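Local coordinates for extracellular solute-binding protein, family 1 (Bifidobacterium longum subsp. infantis, PDB 6FTH) that probably binds human milk oligosaccharides outside the cell and hands them to an ABC transporter for uptake, at residues P28-L33 with I83-L88; E104-D109 with F341-H346. All coordinates share one frame; numbering follows the deposited sequence.

Contact 1. Residues P28-L33 with I83-L88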
ATOM      1  N   PRO A  28      31.616   2.457  20.239  1.00 29.47           N
ATOM      2  CA  PRO A  28      31.547   2.771  18.810  1.00 31.99           C
ATOM      3  C   PRO A  28      30.374   3.684  18.519  1.00 28.83           C
ATOM      4  O   PRO A  28      29.289   3.535  19.091  1.00 27.86           O
ATOM      5  CB  PRO A  28      31.370   1.397  18.147  1.00 30.07           C
ATOM      6  CG  PRO A  28      30.818   0.515  19.221  1.00 33.16           C
ATOM      7  CD  PRO A  28      31.402   1.022  20.500  1.00 30.97           C
ATOM      8  N   ILE A  29      30.601   4.634  17.613  1.00 27.28           N
ATOM      9  CA  ILE A  29      29.569   5.573  17.193  1.00 28.43           C
ATOM     10  C   ILE A  29      28.950   5.075  15.895  1.00 25.70           C
ATOM     11  O   ILE A  29      29.645   4.599  14.991  1.00 26.88           O
ATOM     12  CB  ILE A  29      30.120   7.004  17.037  1.00 30.73           C
ATOM     13  CG1 ILE A  29      30.695   7.502  18.361  1.00 30.30           C
ATOM     14  CG2 ILE A  29      29.003   7.944  16.598  1.00 33.31           C
ATOM     15  CD1 ILE A  29      31.407   8.843  18.233  1.00 34.70           C
ATOM     16  N   VAL A  30      27.627   5.146  15.830  1.00 25.45           N
ATOM     17  CA  VAL A  30      26.854   4.755  14.657  1.00 21.15           C
ATOM     18  C   VAL A  30      25.898   5.899  14.387  1.00 17.82           C
ATOM     19  O   VAL A  30      25.068   6.221  15.236  1.00 20.29           O
ATOM     20  CB  VAL A  30      26.063   3.455  14.901  1.00 22.68           C
ATOM     21  CG1 VAL A  30      25.238   3.088  13.661  1.00 24.31           C
ATOM     22  CG2 VAL A  30      26.992   2.313  15.292  1.00 25.87           C
ATOM     23  N   SER A  31      26.020   6.523  13.220  1.00 18.09           N
ATOM     24  CA  SER A  31      25.038   7.516  12.810  1.00 18.70           C
ATOM     25  C   SER A  31      23.848   6.807  12.177  1.00 18.47           C
ATOM     26  O   SER A  31      24.018   5.855  11.411  1.00 20.40           O
ATOM     27  CB  SER A  31      25.633   8.517  11.819  1.00 20.12           C
ATOM     28  OG  SER A  31      26.264   7.873  10.720  1.00 23.33           O
ATOM     29  N   VAL A  32      22.648   7.244  12.541  1.00 19.03           N
ATOM     30  CA  VAL A  32      21.412   6.600  12.100  1.00 16.91           C
ATOM     31  C   VAL A  32      20.458   7.662  11.566  1.00 16.50           C
ATOM     32  O   VAL A  32      19.906   8.458  12.334  1.00 19.48           O
ATOM     33  CB  VAL A  32      20.748   5.791  13.219  1.00 16.55           C
ATOM     34  CG1 VAL A  32      19.530   5.065  12.665  1.00 18.07           C
ATOM     35  CG2 VAL A  32      21.714   4.801  13.825  1.00 16.07           C
ATOM     36  N   LEU A  33      20.247   7.663  10.252  1.00 17.77           N
ATOM     37  CA  LEU A  33      19.207   8.489   9.661  1.00 18.93           C
ATOM     38  C   LEU A  33      17.885   7.743   9.754  1.00 16.91           C
ATOM     39  O   LEU A  33      17.801   6.569   9.363  1.00 16.24           O
ATOM     40  CB  LEU A  33      19.527   8.785   8.194  1.00 19.75           C
ATOM     41  CG  LEU A  33      18.387   9.419   7.387  1.00 18.85           C
ATOM     42  CD1 LEU A  33      18.087  10.820   7.863  1.00 24.98           C
ATOM     43  CD2 LEU A  33      18.746   9.420   5.889  1.00 22.80           C
ATOM     44  N   ILE A  83      25.872   9.432   2.987  1.00 28.21           N
ATOM     45  CA  ILE A  83      24.892   8.564   3.631  1.00 27.64           C
ATOM     46  C   ILE A  83      25.320   8.267   5.061  1.00 26.10           C
ATOM     47  O   ILE A  83      26.513   8.137   5.363  1.00 24.45           O
ATOM     48  CB  ILE A  83      24.610   7.285   2.819  1.00 29.45           C
ATOM     49  CG1 ILE A  83      25.809   6.359   2.805  1.00 30.76           C
ATOM     50  CG2 ILE A  83      24.207   7.647   1.366  1.00 31.31           C
ATOM     51  CD1 ILE A  83      25.461   4.986   2.259  1.00 32.98           C
ATOM     52  N   ALA A  84      24.333   8.180   5.946  1.00 20.78           N
ATOM     53  CA  ALA A  84      24.591   7.797   7.323  1.00 21.73           C
ATOM     54  C   ALA A  84      25.035   6.339   7.380  1.00 19.56           C
ATOM     55  O   ALA A  84      24.826   5.560   6.442  1.00 20.93           O
ATOM     56  CB  ALA A  84      23.326   7.964   8.156  1.00 19.65           C
ATOM     57  N   ASP A  85      25.672   5.966   8.492  1.00 19.23           N
ATOM     58  CA  ASP A  85      26.081   4.577   8.664  1.00 19.22           C
ATOM     59  C   ASP A  85      24.890   3.645   8.472  1.00 18.41           C
ATOM     60  O   ASP A  85      24.976   2.630   7.765  1.00 20.78           O
ATOM     61  CB  ASP A  85      26.672   4.363  10.057  1.00 21.02           C
ATOM     62  CG  ASP A  85      27.936   5.171  10.298  1.00 26.15           C
ATOM     63  OD1 ASP A  85      28.621   5.551   9.314  1.00 25.48           O
ATOM     64  OD2 ASP A  85      28.237   5.410  11.488  1.00 24.43           O
ATOM     65  N   VAL A  86      23.779   3.976   9.117  1.00 18.02           N
ATOM     66  CA  VAL A  86      22.534   3.225   9.029  1.00 15.60           C
ATOM     67  C   VAL A  86      21.430   4.194   8.641  1.00 17.70           C
ATOM     68  O   VAL A  86      21.356   5.302   9.181  1.00 17.50           O
ATOM     69  CB  VAL A  86      22.192   2.588  10.387  1.00 18.73           C
ATOM     70  CG1 VAL A  86      20.793   2.001  10.362  1.00 17.86           C
ATOM     71  CG2 VAL A  86      23.219   1.520  10.754  1.00 16.93           C
ATOM     72  N   SER A  87      20.576   3.789   7.703  1.00 15.20           N
ATOM     73  CA  SER A  87      19.416   4.578   7.339  1.00 15.54           C
ATOM     74  C   SER A  87      18.166   3.709   7.402  1.00 13.90           C
ATOM     75  O   SER A  87      18.153   2.585   6.877  1.00 14.73           O
ATOM     76  CB  SER A  87      19.588   5.184   5.950  1.00 16.33           C
ATOM     77  OG  SER A  87      20.838   5.851   5.843  1.00 18.82           O
ATOM     78  N   LEU A  88      17.120   4.248   8.020  1.00 15.95           N
ATOM     79  CA  LEU A  88      15.848   3.562   8.216  1.00 12.63           C
ATOM     80  C   LEU A  88      14.745   4.278   7.436  1.00 14.29           C
ATOM     81  O   LEU A  88      14.570   5.499   7.581  1.00 14.00           O
ATOM     82  CB  LEU A  88      15.470   3.544   9.697  1.00 14.57           C
ATOM     83  CG  LEU A  88      16.519   3.033  10.696  1.00 14.61           C
ATOM     84  CD1 LEU A  88      15.884   2.997  12.091  1.00 15.22           C
ATOM     85  CD2 LEU A  88      17.141   1.653  10.317  1.00 14.29           C
TER
HETATM   86  O   HOH W   1      29.791   3.337  12.424  1.00 31.66           O

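Contact 2. Residues E104-D109 with F341-H346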
ATOM      1  N   GLU A 104      26.357  -1.755   1.939  1.00 19.93           N
ATOM      2  CA  GLU A 104      26.767  -3.105   2.291  1.00 22.46           C
ATOM      3  C   GLU A 104      25.752  -4.114   1.768  1.00 20.88           C
ATOM      4  O   GLU A 104      24.539  -3.929   1.910  1.00 19.88           O
ATOM      5  CB  GLU A 104      26.831  -3.213   3.816  1.00 21.73           C
ATOM      6  CG  GLU A 104      27.168  -4.595   4.357  1.00 24.82           C
ATOM      7  CD  GLU A 104      28.644  -4.758   4.607  1.00 28.20           C
ATOM      8  OE1 GLU A 104      29.427  -3.904   4.135  1.00 25.96           O
ATOM      9  OE2 GLU A 104      29.009  -5.738   5.281  1.00 31.87           O
ATOM     10  N   ASP A 105      26.254  -5.204   1.195  1.00 21.61           N
ATOM     11  CA  ASP A 105      25.411  -6.338   0.806  1.00 20.60           C
ATOM     12  C   ASP A 105      25.138  -7.141   2.069  1.00 23.18           C
ATOM     13  O   ASP A 105      25.971  -7.937   2.512  1.00 22.03           O
ATOM     14  CB  ASP A 105      26.113  -7.181  -0.251  1.00 24.19           C
ATOM     15  CG  ASP A 105      25.319  -8.424  -0.658  1.00 23.71           C
ATOM     16  OD1 ASP A 105      24.194  -8.658  -0.164  1.00 21.16           O
ATOM     17  OD2 ASP A 105      25.851  -9.201  -1.474  1.00 24.77           O
ATOM     18  N   LEU A 106      23.966  -6.915   2.664  1.00 18.99           N
ATOM     19  CA  LEU A 106      23.606  -7.538   3.928  1.00 18.30           C
ATOM     20  C   LEU A 106      23.367  -9.036   3.812  1.00 19.21           C
ATOM     21  O   LEU A 106      23.347  -9.723   4.839  1.00 20.94           O
ATOM     22  CB  LEU A 106      22.350  -6.858   4.481  1.00 17.52           C
ATOM     23  CG  LEU A 106      22.521  -5.376   4.797  1.00 18.81           C
ATOM     24  CD1 LEU A 106      21.167  -4.680   4.948  1.00 19.91           C
ATOM     25  CD2 LEU A 106      23.358  -5.218   6.072  1.00 19.62           C
ATOM     26  N   SER A 107      23.185  -9.567   2.600  1.00 20.43           N
ATOM     27  CA  SER A 107      23.046 -11.012   2.464  1.00 20.74           C
ATOM     28  C   SER A 107      24.285 -11.752   2.954  1.00 24.34           C
ATOM     29  O   SER A 107      24.175 -12.925   3.327  1.00 25.77           O
ATOM     30  CB  SER A 107      22.790 -11.394   1.009  1.00 23.48           C
ATOM     31  OG  SER A 107      23.969 -11.251   0.232  1.00 24.89           O
ATOM     32  N   LYS A 108      25.452 -11.096   2.955  1.00 21.13           N
ATOM     33  CA  LYS A 108      26.696 -11.687   3.440  1.00 22.12           C
ATOM     34  C   LYS A 108      26.846 -11.577   4.949  1.00 26.54           C
ATOM     35  O   LYS A 108      27.786 -12.157   5.500  1.00 24.74           O
ATOM     36  CB  LYS A 108      27.907 -10.985   2.810  1.00 25.72           C
ATOM     37  CG  LYS A 108      27.963 -11.030   1.279  1.00 28.86           C
ATOM     38  CD  LYS A 108      28.024 -12.460   0.771  1.00 39.32           C
ATOM     39  CE  LYS A 108      28.215 -12.512  -0.743  1.00 39.81           C
ATOM     40  NZ  LYS A 108      27.038 -11.943  -1.474  1.00 48.59           N
ATOM     41  N   ASP A 109      25.948 -10.848   5.619  1.00 21.59           N
ATOM     42  CA  ASP A 109      26.076 -10.515   7.032  1.00 23.32           C
ATOM     43  C   ASP A 109      25.002 -11.175   7.891  1.00 19.69           C
ATOM     44  O   ASP A 109      24.857 -10.820   9.067  1.00 21.44           O
ATOM     45  CB  ASP A 109      25.996  -8.996   7.223  1.00 21.73           C
ATOM     46  CG  ASP A 109      27.153  -8.258   6.590  1.00 26.85           C
ATOM     47  OD1 ASP A 109      28.249  -8.851   6.505  1.00 26.61           O
ATOM     48  OD2 ASP A 109      26.979  -7.085   6.188  1.00 25.34           O
ATOM     49  N   PHE A 341      16.079  -0.852   6.312  1.00 11.86           N
ATOM     50  CA  PHE A 341      17.410  -0.789   6.914  1.00 15.05           C
ATOM     51  C   PHE A 341      18.471  -0.919   5.841  1.00 13.91           C
ATOM     52  O   PHE A 341      18.500  -1.924   5.118  1.00 14.10           O
ATOM     53  CB  PHE A 341      17.600  -1.933   7.926  1.00 14.99           C
ATOM     54  CG  PHE A 341      18.902  -1.869   8.697  1.00 14.93           C
ATOM     55  CD1 PHE A 341      20.098  -2.291   8.124  1.00 15.60           C
ATOM     56  CD2 PHE A 341      18.925  -1.399  10.003  1.00 15.81           C
ATOM     57  CE1 PHE A 341      21.294  -2.233   8.835  1.00 19.43           C
ATOM     58  CE2 PHE A 341      20.123  -1.329  10.717  1.00 18.40           C
ATOM     59  CZ  PHE A 341      21.306  -1.732  10.119  1.00 17.58           C
ATOM     60  N   SER A 342      19.363   0.062   5.730  1.00 15.84           N
ATOM     61  CA  SER A 342      20.509  -0.063   4.844  1.00 16.05           C
ATOM     62  C   SER A 342      21.750   0.442   5.566  1.00 16.04           C
ATOM     63  O   SER A 342      21.669   1.390   6.348  1.00 16.08           O
ATOM     64  CB  SER A 342      20.322   0.725   3.536  1.00 16.24           C
ATOM     65  OG  SER A 342      19.298   0.174   2.709  1.00 15.18           O
ATOM     66  N   LEU A 343      22.871  -0.226   5.321  1.00 16.38           N
ATOM     67  CA  LEU A 343      24.148   0.038   5.982  1.00 18.00           C
ATOM     68  C   LEU A 343      25.118   0.596   4.952  1.00 16.72           C
ATOM     69  O   LEU A 343      25.294   0.008   3.885  1.00 18.48           O
ATOM     70  CB  LEU A 343      24.722  -1.266   6.540  1.00 16.15           C
ATOM     71  CG  LEU A 343      26.095  -1.273   7.221  1.00 19.28           C
ATOM     72  CD1 LEU A 343      26.154  -0.302   8.388  1.00 20.42           C
ATOM     73  CD2 LEU A 343      26.436  -2.681   7.688  1.00 20.08           C
ATOM     74  N   SER A 344      25.760   1.710   5.278  1.00 16.84           N
ATOM     75  CA  SER A 344      26.764   2.269   4.384  1.00 18.22           C
ATOM     76  C   SER A 344      27.936   1.308   4.253  1.00 20.82           C
ATOM     77  O   SER A 344      28.423   0.755   5.243  1.00 19.74           O
ATOM     78  CB  SER A 344      27.287   3.593   4.943  1.00 20.58           C
ATOM     79  OG  SER A 344      28.444   3.994   4.230  1.00 28.15           O
ATOM     80  N   SER A 345      28.406   1.126   3.017  1.00 22.48           N
ATOM     81  CA  SER A 345      29.579   0.295   2.791  1.00 25.43           C
ATOM     82  C   SER A 345      30.818   0.889   3.436  1.00 25.31           C
ATOM     83  O   SER A 345      31.815   0.180   3.605  1.00 27.39           O
ATOM     84  CB  SER A 345      29.822   0.147   1.295  1.00 27.13           C
ATOM     85  OG  SER A 345      30.048   1.419   0.731  1.00 28.06           O
ATOM     86  N   HIS A 346      30.776   2.166   3.812  1.00 23.03           N
ATOM     87  CA  HIS A 346      31.919   2.815   4.432  1.00 27.62           C
ATOM     88  C   HIS A 346      31.664   3.160   5.895  1.00 28.04           C
ATOM     89  O   HIS A 346      32.420   3.931   6.490  1.00 28.97           O
ATOM     90  CB  HIS A 346      32.320   4.026   3.591  1.00 31.43           C
ATOM     91  CG  HIS A 346      32.511   3.678   2.145  1.00 35.56           C
ATOM     92  ND1 HIS A 346      31.801   4.276   1.126  1.00 39.46           N
ATOM     93  CD2 HIS A 346      33.285   2.733   1.559  1.00 36.46           C
ATOM     94  CE1 HIS A 346      32.161   3.742  -0.031  1.00 38.44           C
ATOM     95  NE2 HIS A 346      33.058   2.801   0.206  1.00 39.23           N
TER
HETATM   96  O   HOH W   2      22.807  -2.119   3.116  1.00 17.63           O

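Contact 1. Residues P28-L33 with I83-L88
Ser31 and Asp85 grip each other where the strand 86-88 begins to pair with strand 29-33. The backbone N of Asp85 donates to Ser31 OG at 3.0 Å, almost straight at 176°. In return the carboxylate of Asp85 swings back along the neighbouring strand, and its OD2 takes the backbone N-H of Ser31 at 3.0 Å, met from above the carboxylate plane. With CG beside its own backbone N (chi1 -63°), the Asp85 side chain runs back toward Ile29, and a water donates to both Asp85 OD2 and Ile29 O. With an alanine here, the Ser31 N-H would probably lose its acceptor, and the water one of its two anchors. Further on, regular parallel pairing takes over: Val86 N to Ser31 O, Leu33 N to Val86 O at 2.8 Å, and Leu88 N to Leu33 O. Val32 and Val86 stand side by side on one face; the matching rotamers, CG1 anti to N in both, set the two CG1 methyls 4.0 Å apart across the pair. Val30 CG1 reaches across to Val86 CG2 on that same face. The other face carries Leu33, whose CB rests against Ala84 CB at 3.9 Å and near Ser87 OG. Parallel neighbours joined through intervening helices are usual in the type 2 periplasmic-binding-protein fold, with which this alpha/beta lobe is consistent. Both strands are interior to its four-stranded mixed sheet, between strands 59-66 and 339-343. Helix 350-360 packs on the valine face, Ala352 touching Val30, Leu356 touching Val32 and Ala353 touching Val86.

Contact 2. Residues E104-D109 with F341-H346
Strand 339-343 is an outermost strand of the mixed sheet in one alpha/beta lobe, consistent with the type 2 periplasmic-binding-protein fold, and its C-terminal end is met here by the loop that leads into a 3-10 turn at 106-108. One direct hydrogen bond joins them: Glu104 N gives its hydrogen to Leu343 O at 2.8 Å, nearly straight at 170°. Beside it a water accepts from Leu343 N and lies 2.8 Å from Glu104 O, to which it can donate, a second, water-mediated link. Their side chains lie alongside one another, pointing the same way, with Leu343 CD2 at 3.9 Å from Glu104 CG. Beyond that apolar stem Glu104 bends at chi2 (94°), and its OE1 forms a salt bridge with Lys350, which also bonds to Ser345 O. Asp105 turns away from the strand and shapes the loop: its OD1 accepts from Ser107 N in an Asx turn and from Ser107 OG, both on one face of the carboxylate, while Lys108 NZ pairs with OD2. The turn presents Leu106 inward, toward Leu140 and Leu354 as well as the strand. Leu106 crosses Phe341 at about a right angle, its CD1 methyl sitting at the ring edge, 4.1 Å from Phe341 CD1.

In the fold
Both contacts are largely buried and lie on the same side of the chain's centre, about 12 Å apart between their own centres. They build on one sheet, where strands 86-88 and 339-343 are neighbours: Asp85 O probably accepts from Ser344 N, and Ser87 N probably donates to Ser342 O. Contact 1 joins two interior strands through repeated parallel backbone bonds with a serine-aspartate exchange at one end. Contact 2 lies at the sheet's margin, where a loop meets the end of strand 339-343 through a single direct backbone bond, a water and leucine packing. Helix 350-360 backs both, and the Phe341 ring touches Val86 as well as Leu106.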